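Local structure of SusD superfamily protein (Bacteroides thetaiotaomicron, 3MCX) at residues 376-379 with 380-384; 354-357 with 358-362. The protein is of unknown function but belongs to the SusD family of outer-membrane proteins, and so probably captures glycans at the cell surface for uptake. All coordinates share one frame; numbering follows the deposited sequence.

Contact 1. Residues 376-379 with 380-384; sequences EAQG and YLNDI. With ZN (zinc ion), chain E.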
ATOM      1  N   GLU A 376      15.460   5.766  21.231  1.00  7.45           N
ATOM      2  CA  GLU A 376      14.873   6.661  20.231  1.00  7.65           C
ATOM      3  C   GLU A 376      13.732   5.966  19.485  1.00  7.45           C
ATOM      4  O   GLU A 376      12.649   6.536  19.269  1.00  7.77           O
ATOM      5  CB  GLU A 376      15.967   7.172  19.270  1.00  7.78           C
ATOM      6  CG  GLU A 376      15.488   8.232  18.313  1.00  7.08           C
ATOM      7  CD  GLU A 376      16.597   8.793  17.462  1.00  8.47           C
ATOM      8  OE1 GLU A 376      17.099   8.054  16.595  1.00  8.11           O
ATOM      9  OE2 GLU A 376      16.951   9.980  17.669  1.00 10.29           O
ATOM     10  N   ALA A 377      13.982   4.733  19.057  1.00  7.12           N
ATOM     11  CA  ALA A 377      12.979   3.916  18.370  1.00  7.05           C
ATOM     12  C   ALA A 377      11.702   3.674  19.199  1.00  6.43           C
ATOM     13  O   ALA A 377      10.558   3.781  18.683  1.00  7.24           O
ATOM     14  CB  ALA A 377      13.613   2.575  17.952  1.00  7.05           C
ATOM     15  N   GLN A 378      11.903   3.359  20.478  1.00  6.85           N
ATOM     16  CA  GLN A 378      10.813   3.150  21.418  1.00  7.29           C
ATOM     17  C   GLN A 378       9.981   4.439  21.542  1.00  6.39           C
ATOM     18  O   GLN A 378       8.742   4.409  21.557  1.00  5.83           O
ATOM     19  CB  GLN A 378      11.453   2.653  22.721  1.00  8.76           C
ATOM     20  CG  GLN A 378      10.897   3.063  23.985  1.00 12.47           C
ATOM     21  CD  GLN A 378      11.846   2.692  25.120  1.00 16.45           C
ATOM     22  OE1 GLN A 378      12.798   1.928  24.930  1.00 20.96           O
ATOM     23  NE2 GLN A 378      11.592   3.225  26.279  1.00 19.89           N
ATOM     24  N   GLY A 379      10.668   5.571  21.522  1.00  6.82           N
ATOM     25  CA  GLY A 379      10.011   6.880  21.553  1.00  6.93           C
ATOM     26  C   GLY A 379       9.085   7.061  20.378  1.00  7.24           C
ATOM     27  O   GLY A 379       7.997   7.613  20.519  1.00  7.56           O
ATOM     28  N   TYR A 380       9.505   6.596  19.200  1.00  6.58           N
ATOM     29  CA  TYR A 380       8.663   6.763  18.017  1.00  6.46           C
ATOM     30  C   TYR A 380       7.399   5.915  18.093  1.00  6.81           C
ATOM     31  O   TYR A 380       6.316   6.340  17.652  1.00  7.46           O
ATOM     32  CB  TYR A 380       9.434   6.457  16.725  1.00  6.57           C
ATOM     33  CG  TYR A 380      10.593   7.394  16.459  1.00  5.65           C
ATOM     34  CD1 TYR A 380      10.498   8.767  16.720  1.00  7.83           C
ATOM     35  CD2 TYR A 380      11.793   6.915  15.927  1.00  6.11           C
ATOM     36  CE1 TYR A 380      11.567   9.622  16.461  1.00  7.38           C
ATOM     37  CE2 TYR A 380      12.848   7.765  15.657  1.00  7.33           C
ATOM     38  CZ  TYR A 380      12.735   9.110  15.918  1.00  7.37           C
ATOM     39  OH  TYR A 380      13.799   9.963  15.649  1.00  8.63           O
ATOM     40  N   LEU A 381       7.518   4.709  18.629  1.00  6.95           N
ATOM     41  CA  LEU A 381       6.327   3.895  18.882  1.00  6.89           C
ATOM     42  C   LEU A 381       5.395   4.626  19.843  1.00  5.90           C
ATOM     43  O   LEU A 381       4.192   4.689  19.620  1.00  5.86           O
ATOM     44  CB  LEU A 381       6.677   2.518  19.455  1.00  7.19           C
ATOM     45  CG  LEU A 381       5.439   1.629  19.664  1.00  7.63           C
ATOM     46  CD1 LEU A 381       4.647   1.379  18.370  1.00  7.37           C
ATOM     47  CD2 LEU A 381       5.828   0.315  20.407  1.00  6.82           C
ATOM     48  N   ASN A 382       5.953   5.185  20.898  1.00  6.19           N
ATOM     49  CA  ASN A 382       5.160   5.903  21.900  1.00  6.14           C
ATOM     50  C   ASN A 382       4.539   7.195  21.348  1.00  6.38           C
ATOM     51  O   ASN A 382       3.470   7.598  21.795  1.00  6.97           O
ATOM     52  CB  ASN A 382       5.958   6.145  23.174  1.00  6.61           C
ATOM     53  CG  ASN A 382       6.075   4.885  24.018  1.00  5.99           C
ATOM     54  OD1 ASN A 382       5.227   3.977  23.913  1.00  7.57           O
ATOM     55  ND2 ASN A 382       7.137   4.796  24.825  1.00  6.25           N
ATOM     56  N   ASP A 383       5.173   7.799  20.338  1.00  7.63           N
ATOM     57  CA  ASP A 383       4.570   8.954  19.639  1.00  7.63           C
ATOM     58  C   ASP A 383       3.243   8.586  18.992  1.00  7.42           C
ATOM     59  O   ASP A 383       2.355   9.406  18.917  1.00  7.48           O
ATOM     60  CB  ASP A 383       5.518   9.505  18.573  1.00  7.97           C
ATOM     61  CG  ASP A 383       6.560  10.439  19.149  1.00  9.58           C
ATOM     62  OD1 ASP A 383       6.197  11.273  19.999  1.00 10.97           O
ATOM     63  OD2 ASP A 383       7.758  10.337  18.756  1.00 10.06           O
ATOM     64  N   ILE A 384       3.113   7.364  18.540  1.00  6.48           N
ATOM     65  CA  ILE A 384       1.853   6.893  17.982  1.00  6.23           C
ATOM     66  C   ILE A 384       0.918   6.523  19.118  1.00  6.94           C
ATOM     67  O   ILE A 384      -0.171   7.077  19.224  1.00  6.61           O
ATOM     68  CB  ILE A 384       2.061   5.731  17.010  1.00  7.31           C
ATOM     69  CG1 ILE A 384       3.009   6.132  15.865  1.00  7.19           C
ATOM     70  CG2 ILE A 384       0.702   5.258  16.491  1.00  5.40           C
ATOM     71  CD1 ILE A 384       2.611   7.356  15.044  1.00  9.07           C
TER
HETATM   72 ZN    ZN E   4       7.290  12.896  20.553  0.50 29.02          ZN

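Contact 2. Residues 354-357 with 358-362; sequences IRLS and EVYLN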
ATOM      1  N   ILE A 354       1.244   7.207   1.338  1.00  7.98           N
ATOM      2  CA  ILE A 354       2.033   7.022   2.555  1.00  8.19           C
ATOM      3  C   ILE A 354       1.854   8.242   3.454  1.00  8.47           C
ATOM      4  O   ILE A 354       1.754   9.371   2.984  1.00  8.09           O
ATOM      5  CB  ILE A 354       3.530   6.715   2.234  1.00  8.00           C
ATOM      6  CG1 ILE A 354       4.317   6.357   3.492  1.00  7.94           C
ATOM      7  CG2 ILE A 354       4.170   7.872   1.484  1.00  8.16           C
ATOM      8  CD1 ILE A 354       5.593   5.543   3.204  1.00  9.11           C
ATOM      9  N   ARG A 355       1.771   7.996   4.754  1.00  8.20           N
ATOM     10  CA  ARG A 355       1.612   9.062   5.727  1.00  8.22           C
ATOM     11  C   ARG A 355       2.550   8.897   6.931  1.00  8.24           C
ATOM     12  O   ARG A 355       3.183   7.861   7.144  1.00  7.53           O
ATOM     13  CB  ARG A 355       0.159   9.194   6.166  1.00  9.21           C
ATOM     14  CG  ARG A 355      -0.380   8.048   6.936  1.00  9.73           C
ATOM     15  CD  ARG A 355      -1.849   8.296   7.283  1.00  8.45           C
ATOM     16  NE  ARG A 355      -2.477   7.126   7.911  1.00  8.27           N
ATOM     17  CZ  ARG A 355      -2.560   6.851   9.221  1.00  8.13           C
ATOM     18  NH1 ARG A 355      -2.200   7.726  10.157  1.00  8.35           N
ATOM     19  NH2 ARG A 355      -3.092   5.708   9.605  1.00  7.81           N
ATOM     20  N   LEU A 356       2.639   9.969   7.700  1.00  7.61           N
ATOM     21  CA  LEU A 356       3.657  10.081   8.717  1.00  7.15           C
ATOM     22  C   LEU A 356       3.577   8.959   9.764  1.00  7.41           C
ATOM     23  O   LEU A 356       4.616   8.535  10.255  1.00  6.75           O
ATOM     24  CB  LEU A 356       3.570  11.460   9.363  1.00  7.00           C
ATOM     25  CG  LEU A 356       4.744  11.942  10.202  1.00  7.05           C
ATOM     26  CD1 LEU A 356       6.060  11.944   9.386  1.00  6.81           C
ATOM     27  CD2 LEU A 356       4.468  13.304  10.845  1.00  7.17           C
ATOM     28  N   SER A 357       2.380   8.517  10.168  1.00  7.09           N
ATOM     29  CA  SER A 357       2.314   7.449  11.187  1.00  7.24           C
ATOM     30  C   SER A 357       3.098   6.204  10.733  1.00  7.37           C
ATOM     31  O   SER A 357       3.764   5.552  11.565  1.00  7.90           O
ATOM     32  CB  SER A 357       0.879   7.023  11.523  1.00  7.19           C
ATOM     33  OG  SER A 357       0.211   7.973  12.331  1.00  8.52           O
ATOM     34  N   GLU A 358       3.031   5.873   9.437  1.00  7.89           N
ATOM     35  CA  GLU A 358       3.752   4.690   8.952  1.00  7.71           C
ATOM     36  C   GLU A 358       5.246   4.908   9.111  1.00  7.42           C
ATOM     37  O   GLU A 358       5.980   3.974   9.435  1.00  7.79           O
ATOM     38  CB  GLU A 358       3.429   4.351   7.493  1.00  7.84           C
ATOM     39  CG  GLU A 358       4.228   3.168   6.999  1.00  8.71           C
ATOM     40  CD  GLU A 358       4.044   2.854   5.534  1.00  9.81           C
ATOM     41  OE1 GLU A 358       3.034   3.284   4.965  1.00  9.04           O
ATOM     42  OE2 GLU A 358       4.924   2.198   4.943  1.00 10.19           O
ATOM     43  N   VAL A 359       5.683   6.129   8.858  1.00  7.42           N
ATOM     44  CA  VAL A 359       7.107   6.463   8.919  1.00  7.45           C
ATOM     45  C   VAL A 359       7.623   6.286  10.356  1.00  7.23           C
ATOM     46  O   VAL A 359       8.686   5.717  10.571  1.00  7.01           O
ATOM     47  CB  VAL A 359       7.395   7.891   8.381  1.00  7.36           C
ATOM     48  CG1 VAL A 359       8.857   8.241   8.563  1.00  7.79           C
ATOM     49  CG2 VAL A 359       6.988   8.015   6.907  1.00  8.18           C
ATOM     50  N   TYR A 360       6.873   6.772  11.344  1.00  6.83           N
ATOM     51  CA  TYR A 360       7.240   6.567  12.749  1.00  6.71           C
ATOM     52  C   TYR A 360       7.287   5.068  13.093  1.00  7.10           C
ATOM     53  O   TYR A 360       8.198   4.633  13.794  1.00  7.26           O
ATOM     54  CB  TYR A 360       6.264   7.306  13.688  1.00  6.54           C
ATOM     55  CG  TYR A 360       6.555   8.770  13.926  1.00  6.72           C
ATOM     56  CD1 TYR A 360       6.373   9.732  12.933  1.00  5.93           C
ATOM     57  CD2 TYR A 360       7.032   9.187  15.157  1.00  7.58           C
ATOM     58  CE1 TYR A 360       6.655  11.063  13.181  1.00  6.38           C
ATOM     59  CE2 TYR A 360       7.307  10.514  15.423  1.00  6.92           C
ATOM     60  CZ  TYR A 360       7.141  11.453  14.421  1.00  5.59           C
ATOM     61  OH  TYR A 360       7.455  12.783  14.726  1.00  7.45           O
ATOM     62  N   LEU A 361       6.311   4.309  12.624  1.00  6.83           N
ATOM     63  CA  LEU A 361       6.246   2.864  12.884  1.00  7.91           C
ATOM     64  C   LEU A 361       7.399   2.111  12.202  1.00  7.53           C
ATOM     65  O   LEU A 361       7.990   1.212  12.793  1.00  8.13           O
ATOM     66  CB  LEU A 361       4.854   2.310  12.524  1.00  7.16           C
ATOM     67  CG  LEU A 361       3.746   2.786  13.473  1.00  8.12           C
ATOM     68  CD1 LEU A 361       2.380   2.651  12.788  1.00  8.74           C
ATOM     69  CD2 LEU A 361       3.844   2.083  14.878  1.00  9.45           C
ATOM     70  N   ASN A 362       7.736   2.532  10.993  1.00  7.27           N
ATOM     71  CA  ASN A 362       8.899   1.989  10.262  1.00  6.77           C
ATOM     72  C   ASN A 362      10.166   2.240  11.034  1.00  6.90           C
ATOM     73  O   ASN A 362      11.004   1.354  11.165  1.00  6.87           O
ATOM     74  CB  ASN A 362       9.027   2.625   8.865  1.00  7.09           C
ATOM     75  CG  ASN A 362       7.972   2.149   7.883  1.00  7.62           C
ATOM     76  OD1 ASN A 362       7.197   1.238   8.164  1.00  8.21           O
ATOM     77  ND2 ASN A 362       7.932   2.796   6.682  1.00  7.86           N
TER
HETATM   78  O   HOH W   1       1.108   5.246   5.358  1.00  8.87           O

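Contact 1. Residues 376-379 with 380-384
The carbonyl oxygen of Ala-377 receives two N-H groups from the next turn: Leu-381 N gives a nearly straight bond at 3.2 Å, and Tyr-380 N a weak, bent one at 3.0 Å. Tyr-380 N also bonds to Glu-376 O. With CG set anti to its carbonyl carbon (chi1 -63°), the Tyr-380 ring swings back over the preceding turn, where Glu-376 O sits 3.4 Å above one ring face, toward the rim. The extended Glu-376 chain runs beside the ring in the same direction; its CG lies 3.8 Å from Tyr-380 CZ, and carboxylate and ring planes differ by 26°. The carboxylate itself is held by Tyr-222 and Lys-230 of helix 218-231, against which the ring also packs. Loss of the ring to an alanine here is likely to open a gap beside Thr-226 and Ile-229 and leave Glu-376 CG without the ring it lies along. One turn on, Asp-383 N bonds to Gly-379 O at 2.8 Å, while Asp-383 OD1 binds zinc at 2.0 Å; OD2, 3.2 Å from the metal, lies at the Tyr-380 ring edge, in plane. These are i to i+3 and i to i+4 contacts along one alpha-helix, in which Asp-383 binds the zinc in monodentate fashion.

Contact 2. Residues 354-357 with 358-362
Glu-358 reaches back toward the end of strand 351-355, CG anti to the backbone N (chi1 177°), and crosses the Ile-354 side chain at about a right angle. Its OE1 lies 3.6 Å from Ile-354 CG1, while Ile-354 CD1 approaches both carboxylate oxygens. OE1 also accepts a hydrogen bond from a water at 2.8 Å, and that water accepts one from Arg-355 N. Arg-210 of helix 201-214 forms a salt bridge with the same oxygen, which probably offsets the charge of the buried carboxylate. This is a strand-to-helix junction: strand 351-355 runs straight into helix 356-370, with Arg-355 at the N-cap position. Where a capping box would join the third helical residue directly to the N-cap N-H, here the water mediates the link. Arg-355 O accepts weak bonds from Glu-358 N and Val-359 N. Ser-357 OG hydrogen-bonds to Glu-255, which also receives Arg-355 in a salt bridge, and the Ser-357 carbonyl oxygen accepts Leu-361 N at 3.0 Å. Leu-361 CG and CD1 close on that same oxygen. Leu-356 meets Tyr-360 one turn later, its branch point CG 3.6 Å from Tyr-360 CE1. Leu-356 O lies in the plane of the Tyr-360 ring, at its edge, 3.4 Å from CD1, and receives Tyr-360 N in a straight bond (N-H...O 165°).

Contact 2 lies at the start of helix 356-370 and contact 1 in the next helix, 374-385, which turns back along the first; their centres are 11 Å apart. The two helices pack directly: Leu-381 CD1 is 3.7 Å from Leu-361 CD2, Ile-384 CD1 touches Ser-357 OG at 3.7 Å, and Tyr-380 CB rests on Tyr-360 O. Close to the zinc, Tyr-360 CE2 lies 3.4 Å from OD2 of Asp-383, the oxygen that the zinc leaves unbound. The Tyr-360 side chain is about 6 Å from the zinc, so contact 2 supplies a packing neighbour of the zinc-binding carboxylate, whereas the ligand Asp-383 belongs to contact 1.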